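Local coordinates for protein beta-glucosidase (Chaetomella raphigera, PDB 6JXG) that probably hydrolyses terminal, non-reducing beta-D-glucosyl residues with release of beta-D-glucose, as a secreted glycoside hydrolase family 3 enzyme of cellulose breakdown, at residues N22-S27 and A44-I49; L136-T141 and A187-A192; V434-D439 and V477-N482; L587-S592 and A614-K619. One frame throughout, in Å; residues are numbered along the deposited sequence.

Interaction 1: residues N22-S27 and A44-I49; sequences NTDKAS and AAVASI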
loop_
_atom_site.group_PDB
_atom_site.type_symbol
_atom_site.label_atom_id
_atom_site.label_comp_id
_atom_site.label_asym_id
_atom_site.label_seq_id
_atom_site.Cartn_x
_atom_site.Cartn_y
_atom_site.Cartn_z
ATOM N N ASN A 22 -16.524 -29.508 -19.579
ATOM C CA ASN A 22 -16.204 -28.176 -20.074
ATOM C C ASN A 22 -17.140 -27.133 -19.526
ATOM O O ASN A 22 -16.712 -26.034 -19.229
ATOM C CB ASN A 22 -16.204 -28.122 -21.597
ATOM C CG ASN A 22 -14.818 -28.137 -22.162
ATOM O OD1 ASN A 22 -13.828 -28.440 -21.475
ATOM N ND2 ASN A 22 -14.733 -27.809 -23.409
ATOM N N THR A 23 -18.404 -27.476 -19.307
ATOM C CA THR A 23 -19.274 -26.526 -18.644
ATOM C C THR A 23 -18.841 -26.298 -17.186
ATOM O O THR A 23 -18.937 -25.158 -16.689
ATOM C CB THR A 23 -20.785 -26.857 -18.787
ATOM O OG1 THR A 23 -21.062 -28.019 -18.046
ATOM C CG2 THR A 23 -21.196 -27.133 -20.216
ATOM N N ASP A 24 -18.377 -27.334 -16.479
ATOM C CA ASP A 24 -17.798 -27.110 -15.112
ATOM C C ASP A 24 -16.615 -26.115 -15.171
ATOM O O ASP A 24 -16.528 -25.161 -14.390
ATOM C CB ASP A 24 -17.267 -28.361 -14.467
ATOM C CG ASP A 24 -18.327 -29.465 -14.226
ATOM O OD1 ASP A 24 -19.490 -29.145 -13.989
ATOM O OD2 ASP A 24 -17.940 -30.658 -14.318
ATOM N N LYS A 25 -15.721 -26.368 -16.122
ATOM C CA LYS A 25 -14.496 -25.540 -16.334
ATOM C C LYS A 25 -14.861 -24.104 -16.632
ATOM O O LYS A 25 -14.335 -23.192 -16.015
ATOM C CB LYS A 25 -13.647 -26.129 -17.453
ATOM C CG LYS A 25 -13.054 -27.472 -17.043
ATOM C CD LYS A 25 -12.298 -28.136 -18.184
ATOM C CE LYS A 25 -11.956 -29.535 -17.767
ATOM N NZ LYS A 25 -11.107 -30.093 -18.789
ATOM N N ALA A 26 -15.803 -23.912 -17.539
ATOM C CA ALA A 26 -16.270 -22.561 -17.854
ATOM C C ALA A 26 -16.836 -21.843 -16.641
ATOM O O ALA A 26 -16.632 -20.656 -16.464
ATOM C CB ALA A 26 -17.260 -22.579 -19.025
ATOM N N SER A 27 -17.499 -22.547 -15.757
ATOM C CA SER A 27 -18.161 -21.891 -14.623
ATOM C C SER A 27 -17.124 -21.502 -13.556
ATOM O O SER A 27 -17.418 -20.606 -12.767
ATOM C CB SER A 27 -19.285 -22.782 -14.015
ATOM O OG SER A 27 -18.705 -23.912 -13.340
ATOM N N ALA A 44 -19.501 -19.996 -9.687
ATOM C CA ALA A 44 -20.442 -21.086 -9.258
ATOM C C ALA A 44 -19.724 -22.260 -8.539
ATOM O O ALA A 44 -18.644 -22.593 -8.878
ATOM C CB ALA A 44 -21.138 -21.645 -10.473
ATOM N N ALA A 45 -20.375 -22.868 -7.557
ATOM C CA ALA A 45 -19.897 -24.094 -6.951
ATOM C C ALA A 45 -19.795 -25.220 -7.997
ATOM O O ALA A 45 -20.548 -25.258 -8.955
ATOM C CB ALA A 45 -20.889 -24.501 -5.831
ATOM N N VAL A 46 -18.874 -26.129 -7.775
ATOM C CA VAL A 46 -18.740 -27.352 -8.584
ATOM C C VAL A 46 -18.737 -28.498 -7.574
ATOM O O VAL A 46 -17.728 -28.811 -6.982
ATOM C CB VAL A 46 -17.469 -27.354 -9.421
ATOM C CG1 VAL A 46 -17.327 -28.636 -10.226
ATOM C CG2 VAL A 46 -17.427 -26.120 -10.328
ATOM N N ALA A 47 -19.909 -29.100 -7.382
ATOM C CA ALA A 47 -20.108 -30.036 -6.285
ATOM C C ALA A 47 -19.284 -31.292 -6.503
ATOM O O ALA A 47 -18.827 -31.850 -5.533
ATOM C CB ALA A 47 -21.594 -30.353 -6.100
ATOM N N SER A 48 -19.022 -31.675 -7.751
ATOM C CA SER A 48 -18.279 -32.941 -8.009
ATOM C C SER A 48 -16.856 -32.909 -7.448
ATOM O O SER A 48 -16.304 -33.936 -7.173
ATOM C CB SER A 48 -18.182 -33.289 -9.502
ATOM O OG SER A 48 -17.508 -32.227 -10.166
ATOM N N ILE A 49 -16.275 -31.734 -7.221
ATOM C CA ILE A 49 -14.952 -31.677 -6.599
ATOM C C ILE A 49 -14.964 -30.968 -5.254
ATOM O O ILE A 49 -13.875 -30.631 -4.703
ATOM C CB ILE A 49 -13.912 -31.048 -7.558
ATOM C CG1 ILE A 49 -14.345 -29.632 -7.992
ATOM C CG2 ILE A 49 -13.696 -31.917 -8.799
ATOM C CD1 ILE A 49 -13.211 -28.820 -8.633
HETATM O O HOH W 1 -19.466 -19.168 -12.438
HETATM O O HOH W 2 -20.633 -25.149 -11.806
#
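Ser27 and Val46 meet because chi1 of Ser27 (70°) sets OG between its own backbone N and carbonyl carbon, while chi1 of Val46 (179°) turns CG2 to the opposite side from its carbonyl carbon, toward the helix. The result is a van der Waals contact of 3.9 Å between Ser27 OG and Val46 CG2. The hydroxyl gives its proton back to its own helix, to Asp24 O at 2.7 Å, with the donor tilted 25° from the carbonyl plane. That bond fixes the rotation of the side chain, and OG then accepts from a water that also donates to Ala45 O. A second water bridges the backbones, donating to Ser27 O and accepting from Ala44 N at 2.9 Å. Beside it, the Ser27 and Ala44 CB atoms pack at 4.2 Å. One turn earlier, the carboxylate carbon CG of Asp24 lies 4.2 Å from Val46 CG1, while its OD2 accepts from Ser21 N just ahead of the segment. Only 185 Å² is buried in all. The arrangement is a water-bridged surface contact between helix 22-29 and the loop joining strands 41-42 and 55-57, a loop of the family 3 N-terminal domain, which is of the TIM-barrel class.

Interaction 2: residues L136-T141 and A187-A192; sequences LAMSNT and ADAIKA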
loop_
_atom_site.group_PDB
_atom_site.type_symbol
_atom_site.label_atom_id
_atom_site.label_comp_id
_atom_site.label_asym_id
_atom_site.label_seq_id
_atom_site.Cartn_x
_atom_site.Cartn_y
_atom_site.Cartn_z
ATOM N N LEU A 136 8.801 -5.221 0.372
ATOM C CA LEU A 136 8.778 -5.771 1.734
ATOM C C LEU A 136 7.366 -5.685 2.376
ATOM O O LEU A 136 6.933 -6.614 3.072
ATOM C CB LEU A 136 9.825 -5.120 2.660
ATOM C CG LEU A 136 11.187 -5.863 2.756
ATOM C CD1 LEU A 136 11.153 -7.276 3.345
ATOM C CD2 LEU A 136 11.807 -5.927 1.406
ATOM N N ALA A 137 6.666 -4.594 2.126
ATOM C CA ALA A 137 5.305 -4.476 2.607
ATOM C C ALA A 137 4.365 -5.516 1.940
ATOM O O ALA A 137 3.573 -6.150 2.642
ATOM C CB ALA A 137 4.778 -3.070 2.459
ATOM N N MET A 138 4.498 -5.697 0.637
ATOM C CA MET A 138 3.748 -6.663 -0.136
ATOM C C MET A 138 3.975 -8.071 0.410
ATOM O O MET A 138 2.991 -8.762 0.713
ATOM C CB MET A 138 4.076 -6.637 -1.647
ATOM C CG MET A 138 3.563 -5.457 -2.455
ATOM S SD MET A 138 1.828 -5.264 -2.545
ATOM C CE MET A 138 1.380 -6.748 -3.448
ATOM N N SER A 139 5.250 -8.461 0.597
ATOM C CA SER A 139 5.560 -9.831 0.987
ATOM C C SER A 139 5.128 -10.095 2.417
ATOM O O SER A 139 4.485 -11.137 2.699
ATOM C CB SER A 139 7.057 -10.156 0.784
ATOM O OG SER A 139 7.843 -9.317 1.577
ATOM N N ASN A 140 5.281 -9.118 3.302
ATOM C CA ASN A 140 4.861 -9.366 4.669
ATOM C C ASN A 140 3.328 -9.374 4.778
ATOM O O ASN A 140 2.788 -10.122 5.564
ATOM C CB ASN A 140 5.466 -8.346 5.652
ATOM C CG ASN A 140 6.842 -8.730 6.075
ATOM O OD1 ASN A 140 7.024 -9.602 6.932
ATOM N ND2 ASN A 140 7.833 -8.101 5.464
ATOM N N THR A 141 2.644 -8.508 4.029
ATOM C CA THR A 141 1.159 -8.520 4.033
ATOM C C THR A 141 0.562 -9.834 3.478
ATOM O O THR A 141 -0.327 -10.435 4.046
ATOM C CB THR A 141 0.605 -7.338 3.216
ATOM O OG1 THR A 141 1.119 -6.084 3.763
ATOM C CG2 THR A 141 -0.890 -7.370 3.271
ATOM N N ALA A 187 7.059 -8.741 -8.322
ATOM C CA ALA A 187 8.015 -9.877 -8.230
ATOM C C ALA A 187 8.170 -10.346 -6.794
ATOM O O ALA A 187 8.128 -11.579 -6.523
ATOM C CB ALA A 187 9.368 -9.491 -8.852
ATOM N N ASP A 188 8.288 -9.403 -5.846
ATOM C CA ASP A 188 8.314 -9.770 -4.387
ATOM C C ASP A 188 7.034 -10.534 -3.987
ATOM O O ASP A 188 7.050 -11.536 -3.274
ATOM C CB ASP A 188 8.484 -8.551 -3.467
ATOM C CG ASP A 188 9.960 -8.129 -3.267
ATOM O OD1 ASP A 188 10.893 -8.631 -3.991
ATOM O OD2 ASP A 188 10.168 -7.369 -2.332
ATOM N N ALA A 189 5.919 -10.070 -4.494
ATOM C CA ALA A 189 4.642 -10.699 -4.216
ATOM C C ALA A 189 4.574 -12.130 -4.722
ATOM O O ALA A 189 4.159 -13.018 -4.027
ATOM C CB ALA A 189 3.536 -9.870 -4.777
ATOM N N ILE A 190 4.953 -12.340 -5.951
ATOM C CA ILE A 190 5.071 -13.676 -6.501
ATOM C C ILE A 190 6.035 -14.600 -5.736
ATOM O O ILE A 190 5.672 -15.767 -5.445
ATOM C CB ILE A 190 5.431 -13.580 -7.988
ATOM C CG1 ILE A 190 4.265 -12.899 -8.737
ATOM C CG2 ILE A 190 5.726 -14.940 -8.552
ATOM C CD1 ILE A 190 4.512 -12.417 -10.173
ATOM N N LYS A 191 7.227 -14.133 -5.428
ATOM C CA LYS A 191 8.167 -14.859 -4.531
ATOM C C LYS A 191 7.540 -15.218 -3.200
ATOM O O LYS A 191 7.767 -16.293 -2.669
ATOM C CB LYS A 191 9.419 -13.996 -4.319
ATOM C CG LYS A 191 10.443 -14.572 -3.335
ATOM C CD LYS A 191 11.153 -15.768 -4.005
ATOM C CE LYS A 191 12.224 -16.433 -3.091
ATOM N NZ LYS A 191 11.815 -16.552 -1.677
ATOM N N ALA A 192 6.682 -14.353 -2.645
ATOM C CA ALA A 192 6.012 -14.703 -1.429
ATOM C C ALA A 192 4.774 -15.642 -1.639
ATOM O O ALA A 192 3.933 -15.710 -0.808
ATOM C CB ALA A 192 5.579 -13.451 -0.690
HETATM O O HOH W 3 9.977 -8.859 -0.153
#
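Helices 136-141 and 187-191 run nearly parallel, their axes 8.2 Å apart at closest approach and crossing at -25°, and the backbones come closest at Ser139 and Ala189, whose CA atoms are 5.4 Å apart. The short separation goes with small residues, Ser139, Ala189 and Ala192, at the interface. Ser139 lays its CB against the CB of Ala192 at 3.9 Å, where the second segment has just left helical geometry, and the same Ser139 CB lies 4.3 Å from Asp188 O. On one flank, Met138 bends at both chi2 (-63°) and chi3 (-65°), a double fold that carries its terminal methyl CE alongside Ala189 CB at 4.0 Å. The other flank is polar. The Asp188 side chain leaves its helix toward the first one, and its OD2 accepts from a water at 2.6 Å; the same water is hydrogen-bonded to Ser139 OG at 2.8 Å, so one solvent molecule joins the two side chains across the groove. OD2 also stands 3.7 Å from Leu136 N. The other carboxylate oxygen, OD1, forms a salt bridge with Arg671, and the nearby guanidinium would be expected to stabilise the negative charge. Within the first helix, Leu136 O accepts from both Asn140 N and Asn140 ND2, which approach from opposite faces of its carbonyl plane. Met138 and Ala189 both also touch Ala154, so the apolar flank lies on strand 151-157 of the N-terminal, TIM-barrel-type domain, while helix 84-100 packs on Asn140 and Thr141 and strand 663-671 supplies Arg671.

Interaction 3: residues V434-D439 and V477-N482; sequences VFITAD and VIVVIN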
loop_
_atom_site.group_PDB
_atom_site.type_symbol
_atom_site.label_atom_id
_atom_site.label_comp_id
_atom_site.label_asym_id
_atom_site.label_seq_id
_atom_site.Cartn_x
_atom_site.Cartn_y
_atom_site.Cartn_z
ATOM N N VAL A 434 -4.849 22.394 15.441
ATOM C CA VAL A 434 -5.666 22.575 14.303
ATOM C C VAL A 434 -5.500 21.339 13.367
ATOM O O VAL A 434 -4.388 20.903 13.094
ATOM C CB VAL A 434 -5.370 23.929 13.587
ATOM C CG1 VAL A 434 -3.907 24.095 13.228
ATOM C CG2 VAL A 434 -6.223 24.114 12.355
ATOM N N PHE A 435 -6.623 20.857 12.853
ATOM C CA PHE A 435 -6.749 19.568 12.185
ATOM C C PHE A 435 -7.181 19.823 10.751
ATOM O O PHE A 435 -8.247 20.396 10.490
ATOM C CB PHE A 435 -7.811 18.710 12.921
ATOM C CG PHE A 435 -7.406 18.278 14.300
ATOM C CD1 PHE A 435 -6.848 17.019 14.516
ATOM C CD2 PHE A 435 -7.505 19.123 15.366
ATOM C CE1 PHE A 435 -6.443 16.627 15.780
ATOM C CE2 PHE A 435 -7.098 18.721 16.646
ATOM C CZ PHE A 435 -6.553 17.479 16.840
ATOM N N ILE A 436 -6.358 19.390 9.813
ATOM C CA ILE A 436 -6.578 19.580 8.412
ATOM C C ILE A 436 -6.368 18.274 7.676
ATOM O O ILE A 436 -5.665 17.365 8.177
ATOM C CB ILE A 436 -5.713 20.713 7.806
ATOM C CG1 ILE A 436 -4.209 20.456 7.982
ATOM C CG2 ILE A 436 -6.108 22.025 8.433
ATOM C CD1 ILE A 436 -3.287 21.298 7.130
ATOM N N THR A 437 -6.873 18.225 6.458
ATOM C CA THR A 437 -6.884 16.983 5.631
ATOM C C THR A 437 -6.550 17.162 4.166
ATOM O O THR A 437 -6.523 18.270 3.615
ATOM C CB THR A 437 -8.294 16.339 5.662
ATOM O OG1 THR A 437 -9.244 17.300 5.170
ATOM C CG2 THR A 437 -8.673 15.950 7.058
ATOM N N ALA A 438 -6.297 16.041 3.504
ATOM C CA ALA A 438 -6.395 15.966 2.077
ATOM C C ALA A 438 -6.839 14.551 1.690
ATOM O O ALA A 438 -6.342 13.600 2.255
ATOM C CB ALA A 438 -5.089 16.340 1.385
ATOM N N ASP A 439 -7.777 14.435 0.743
ATOM C CA ASP A 439 -8.396 13.174 0.442
ATOM C C ASP A 439 -8.351 12.868 -1.033
ATOM O O ASP A 439 -8.066 13.718 -1.861
ATOM C CB ASP A 439 -9.860 13.197 0.996
ATOM C CG ASP A 439 -10.488 11.851 1.184
ATOM O OD1 ASP A 439 -9.788 10.799 1.076
ATOM O OD2 ASP A 439 -11.755 11.867 1.478
ATOM N N VAL A 477 0.933 26.950 18.056
ATOM C CA VAL A 477 0.056 26.166 17.232
ATOM C C VAL A 477 0.649 24.827 16.897
ATOM O O VAL A 477 1.751 24.748 16.352
ATOM C CB VAL A 477 -0.237 26.899 15.914
ATOM C CG1 VAL A 477 -1.215 26.087 15.043
ATOM C CG2 VAL A 477 -0.782 28.319 16.202
ATOM N N ILE A 478 -0.135 23.786 17.101
ATOM C CA ILE A 478 0.273 22.427 16.656
ATOM C C ILE A 478 -0.635 22.086 15.466
ATOM O O ILE A 478 -1.886 22.156 15.623
ATOM C CB ILE A 478 -0.064 21.423 17.754
ATOM C CG1 ILE A 478 0.559 21.848 19.096
ATOM C CG2 ILE A 478 0.271 19.992 17.325
ATOM C CD1 ILE A 478 2.035 22.002 19.141
ATOM N N VAL A 479 -0.083 21.765 14.306
ATOM C CA VAL A 479 -0.869 21.340 13.141
ATOM C C VAL A 479 -0.876 19.807 13.039
ATOM O O VAL A 479 0.156 19.192 12.929
ATOM C CB VAL A 479 -0.345 21.935 11.820
ATOM C CG1 VAL A 479 -1.172 21.502 10.627
ATOM C CG2 VAL A 479 -0.295 23.449 11.907
ATOM N N VAL A 480 -2.065 19.228 13.067
ATOM C CA VAL A 480 -2.293 17.780 12.754
ATOM C C VAL A 480 -2.847 17.633 11.369
ATOM O O VAL A 480 -3.914 18.204 11.094
ATOM C CB VAL A 480 -3.225 17.130 13.771
ATOM C CG1 VAL A 480 -3.512 15.678 13.405
ATOM C CG2 VAL A 480 -2.579 17.241 15.117
ATOM N N ILE A 481 -2.193 16.808 10.527
ATOM C CA ILE A 481 -2.589 16.658 9.184
ATOM C C ILE A 481 -2.937 15.209 8.921
ATOM O O ILE A 481 -2.068 14.351 9.121
ATOM C CB ILE A 481 -1.479 17.071 8.228
ATOM C CG1 ILE A 481 -1.035 18.496 8.452
ATOM C CG2 ILE A 481 -1.923 16.957 6.770
ATOM C CD1 ILE A 481 0.032 18.962 7.456
ATOM N N ASN A 482 -4.191 14.960 8.497
ATOM C CA ASN A 482 -4.618 13.628 8.043
ATOM C C ASN A 482 -4.738 13.663 6.509
ATOM O O ASN A 482 -5.728 14.159 5.977
ATOM C CB ASN A 482 -5.941 13.240 8.729
ATOM C CG ASN A 482 -5.772 12.890 10.174
ATOM O OD1 ASN A 482 -5.233 11.784 10.543
ATOM N ND2 ASN A 482 -6.189 13.791 11.037
#
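Val434 and Ile478 open a parallel pairing in which five backbone hydrogen bonds alternate between the strands. The bonds from Val434 N to Ile478 O, Val480 N to Val434 O, Ile436 N to Val480 O and Asn482 N to Ile436 O span 2.8 to 3.0 Å. The last, Ala438 N to Asn482 O, is longer at 3.2 Å and less straight (150° at the hydrogen). On one face Ile436 and Ile481 lie side by side, their CG1 atoms 3.8 Å apart; chi1 of Ile436 (59°) sets CG1 between backbone N and carbonyl carbon, which brings the end of the chain nearer to Ile481. Val434 CG1 meets Val477 CG1 at 3.8 Å on this face. On the other face Val480 CB approaches Phe435 CD1 obliquely at 3.7 Å, and Thr437 CG2 lies 4.2 Å from Asn482 CB. Farther out, helix 463-471 packs on Val434, Ile436 and Val479, while Pro396 and Ile400 of helix 396-406 cover Phe435. The chemistry changes along the strands: backbone bonds and apolar packing, aliphatic on one face and with an aromatic ring on the other, join two central strands of an alpha/beta sheet, and at their C-terminal ends Thr437 OG1 and Asn482 ND2 each hydrogen-bond a loop carboxylate, Asp375 and Asp358 respectively.

Interaction 4: residues L587-S592 and A614-K619; sequences LTAKYS and ATVTAK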
loop_
_atom_site.group_PDB
_atom_site.type_symbol
_atom_site.label_atom_id
_atom_site.label_comp_id
_atom_site.label_asym_id
_atom_site.label_seq_id
_atom_site.Cartn_x
_atom_site.Cartn_y
_atom_site.Cartn_z
ATOM N N LEU A 587 29.887 0.962 11.199
ATOM C CA LEU A 587 29.338 0.337 10.026
ATOM C C LEU A 587 30.149 -0.907 9.730
ATOM O O LEU A 587 31.349 -0.849 9.768
ATOM C CB LEU A 587 29.557 1.253 8.870
ATOM C CG LEU A 587 28.705 1.372 7.643
ATOM C CD1 LEU A 587 29.537 1.543 6.425
ATOM C CD2 LEU A 587 27.613 0.404 7.427
ATOM N N THR A 588 29.507 -2.010 9.377
ATOM C CA THR A 588 30.180 -3.185 8.785
ATOM C C THR A 588 29.513 -3.535 7.459
ATOM O O THR A 588 28.330 -3.288 7.300
ATOM C CB THR A 588 30.132 -4.398 9.729
ATOM O OG1 THR A 588 28.794 -4.857 9.832
ATOM C CG2 THR A 588 30.609 -4.006 11.086
ATOM N N ALA A 589 30.234 -4.168 6.551
ATOM C CA ALA A 589 29.709 -4.596 5.285
ATOM C C ALA A 589 30.502 -5.803 4.906
ATOM O O ALA A 589 31.723 -5.773 5.047
ATOM C CB ALA A 589 29.889 -3.521 4.224
ATOM N N LYS A 590 29.835 -6.898 4.543
ATOM C CA LYS A 590 30.542 -8.149 4.251
ATOM C C LYS A 590 29.800 -8.889 3.152
ATOM O O LYS A 590 28.607 -9.080 3.221
ATOM C CB LYS A 590 30.627 -9.018 5.500
ATOM C CG LYS A 590 31.023 -10.470 5.231
ATOM C CD LYS A 590 31.185 -11.272 6.536
ATOM C CE LYS A 590 32.663 -11.337 6.926
ATOM N NZ LYS A 590 33.022 -12.591 7.646
ATOM N N TYR A 591 30.508 -9.268 2.110
ATOM C CA TYR A 591 29.934 -10.142 1.114
ATOM C C TYR A 591 29.970 -11.572 1.743
ATOM O O TYR A 591 31.016 -12.093 2.045
ATOM C CB TYR A 591 30.780 -9.951 -0.144
ATOM C CG TYR A 591 30.036 -9.567 -1.397
ATOM C CD1 TYR A 591 30.360 -8.439 -2.165
ATOM C CD2 TYR A 591 29.057 -10.387 -1.853
ATOM C CE1 TYR A 591 29.641 -8.120 -3.340
ATOM C CE2 TYR A 591 28.358 -10.119 -3.018
ATOM C CZ TYR A 591 28.618 -9.001 -3.768
ATOM O OH TYR A 591 27.832 -8.915 -4.982
ATOM N N SER A 592 28.841 -12.199 2.002
ATOM C CA SER A 592 28.860 -13.497 2.563
ATOM C C SER A 592 28.778 -14.584 1.464
ATOM O O SER A 592 29.073 -15.728 1.724
ATOM C CB SER A 592 27.753 -13.632 3.582
ATOM O OG SER A 592 26.509 -13.265 3.010
ATOM N N ALA A 614 24.998 -10.561 0.951
ATOM C CA ALA A 614 25.798 -9.629 1.756
ATOM C C ALA A 614 24.991 -9.113 2.909
ATOM O O ALA A 614 23.772 -9.152 2.894
ATOM C CB ALA A 614 26.237 -8.448 0.901
ATOM N N THR A 615 25.674 -8.642 3.949
ATOM C CA THR A 615 24.995 -8.103 5.082
ATOM C C THR A 615 25.749 -6.860 5.552
ATOM O O THR A 615 26.983 -6.854 5.566
ATOM C CB THR A 615 25.021 -9.121 6.224
ATOM O OG1 THR A 615 24.198 -10.212 5.877
ATOM C CG2 THR A 615 24.429 -8.555 7.489
ATOM N N VAL A 616 24.982 -5.836 5.937
ATOM C CA VAL A 616 25.513 -4.573 6.425
ATOM C C VAL A 616 24.956 -4.378 7.843
ATOM O O VAL A 616 23.753 -4.746 8.096
ATOM C CB VAL A 616 25.051 -3.426 5.494
ATOM C CG1 VAL A 616 25.337 -2.050 6.069
ATOM C CG2 VAL A 616 25.614 -3.615 4.097
ATOM N N THR A 617 25.793 -3.866 8.785
ATOM C CA THR A 617 25.299 -3.541 10.073
ATOM C C THR A 617 25.746 -2.188 10.533
ATOM O O THR A 617 26.661 -1.592 9.965
ATOM C CB THR A 617 25.616 -4.567 11.182
ATOM O OG1 THR A 617 26.987 -4.471 11.572
ATOM C CG2 THR A 617 25.301 -6.005 10.680
ATOM N N ALA A 618 25.085 -1.725 11.583
ATOM C CA ALA A 618 25.509 -0.490 12.247
ATOM C C ALA A 618 25.023 -0.493 13.656
ATOM O O ALA A 618 24.100 -1.267 14.034
ATOM C CB ALA A 618 25.021 0.762 11.494
ATOM N N LYS A 619 25.657 0.357 14.460
ATOM C CA LYS A 619 25.224 0.554 15.826
ATOM C C LYS A 619 24.447 1.852 15.937
ATOM O O LYS A 619 24.913 2.904 15.442
ATOM C CB LYS A 619 26.418 0.630 16.795
ATOM C CG LYS A 619 25.989 0.991 18.213
ATOM C CD LYS A 619 27.064 0.522 19.180
ATOM C CE LYS A 619 28.218 1.469 19.338
ATOM N NZ LYS A 619 27.627 2.694 19.887
HETATM O O HOH W 4 28.250 -6.843 8.077
#
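Leu587 leans over the neighbouring strand, and its CD2 fits beside Val616 CG1 at 3.6 Å while also lying 3.4 Å from Thr617 O. With chi1 at -151°, CG swings to the far side from the backbone N, and the end of the side chain therefore comes nearer to Val616 although its first bond points away. Farther along this face, the small CB of Ala589 meets Val616 CG2 at 4.3 Å. Tyr591 CD2 passes obliquely by Ala614 CB at 4.4 Å, a looser fit. The bumps of this face are thus Leu587, Val616 and Tyr591; Ala589 is the low point between Leu587 and Tyr591, and Ala614 lies low across from Tyr591. The opposite face is polar: the hydroxyls Thr588 OG1 and Thr617 OG1 come to 2.5 Å, very short for a hydrogen bond, so the exact length is doubtful. A water hydrogen-bonded to Thr588 OG1 also donates to Thr615 O at 2.8 Å, joining the Thr588 side chain to the backbone at Thr615. Between the two faces, the backbones of Thr588 with Thr617 and Lys590 with Thr615 form the hydrogen-bonded pairs of an antiparallel arrangement, the axes at 171°. Strand 612-622 is central in its three-stranded sheet, with strand 663-671 on its other edge, where Asn669 OD1 is hydrogen-bonded to Thr615 OG1; Leu587, Ala589, Val616 and Tyr591 pack against strands 692-698 and 704-711 of the facing sheet, in a fibronectin type III-like sandwich.

How the interactions relate
The four contacts lie in series along the chain and share no helix or strand. Interaction 3 is the buried one, every touching residue being enclosed, and it combines direct backbone bonds with apolar packing. Interaction 4 is also a strand pairing, but antiparallel and at the surface, with one face apolar and the other carrying hydroxyls and water. Interactions 1 and 2 belong to the N-terminal part and lack direct hydrogen bonds between their segments, using bridging waters beside van der Waals contacts that include Val46 and Met138; interaction 2 is partly buried, interaction 1 peripheral. Interactions 1 and 3 sit on opposite sides of the chain's centre, their centres about 52 Å apart, whereas the centres of interactions 2 and 4 are about 24 Å apart.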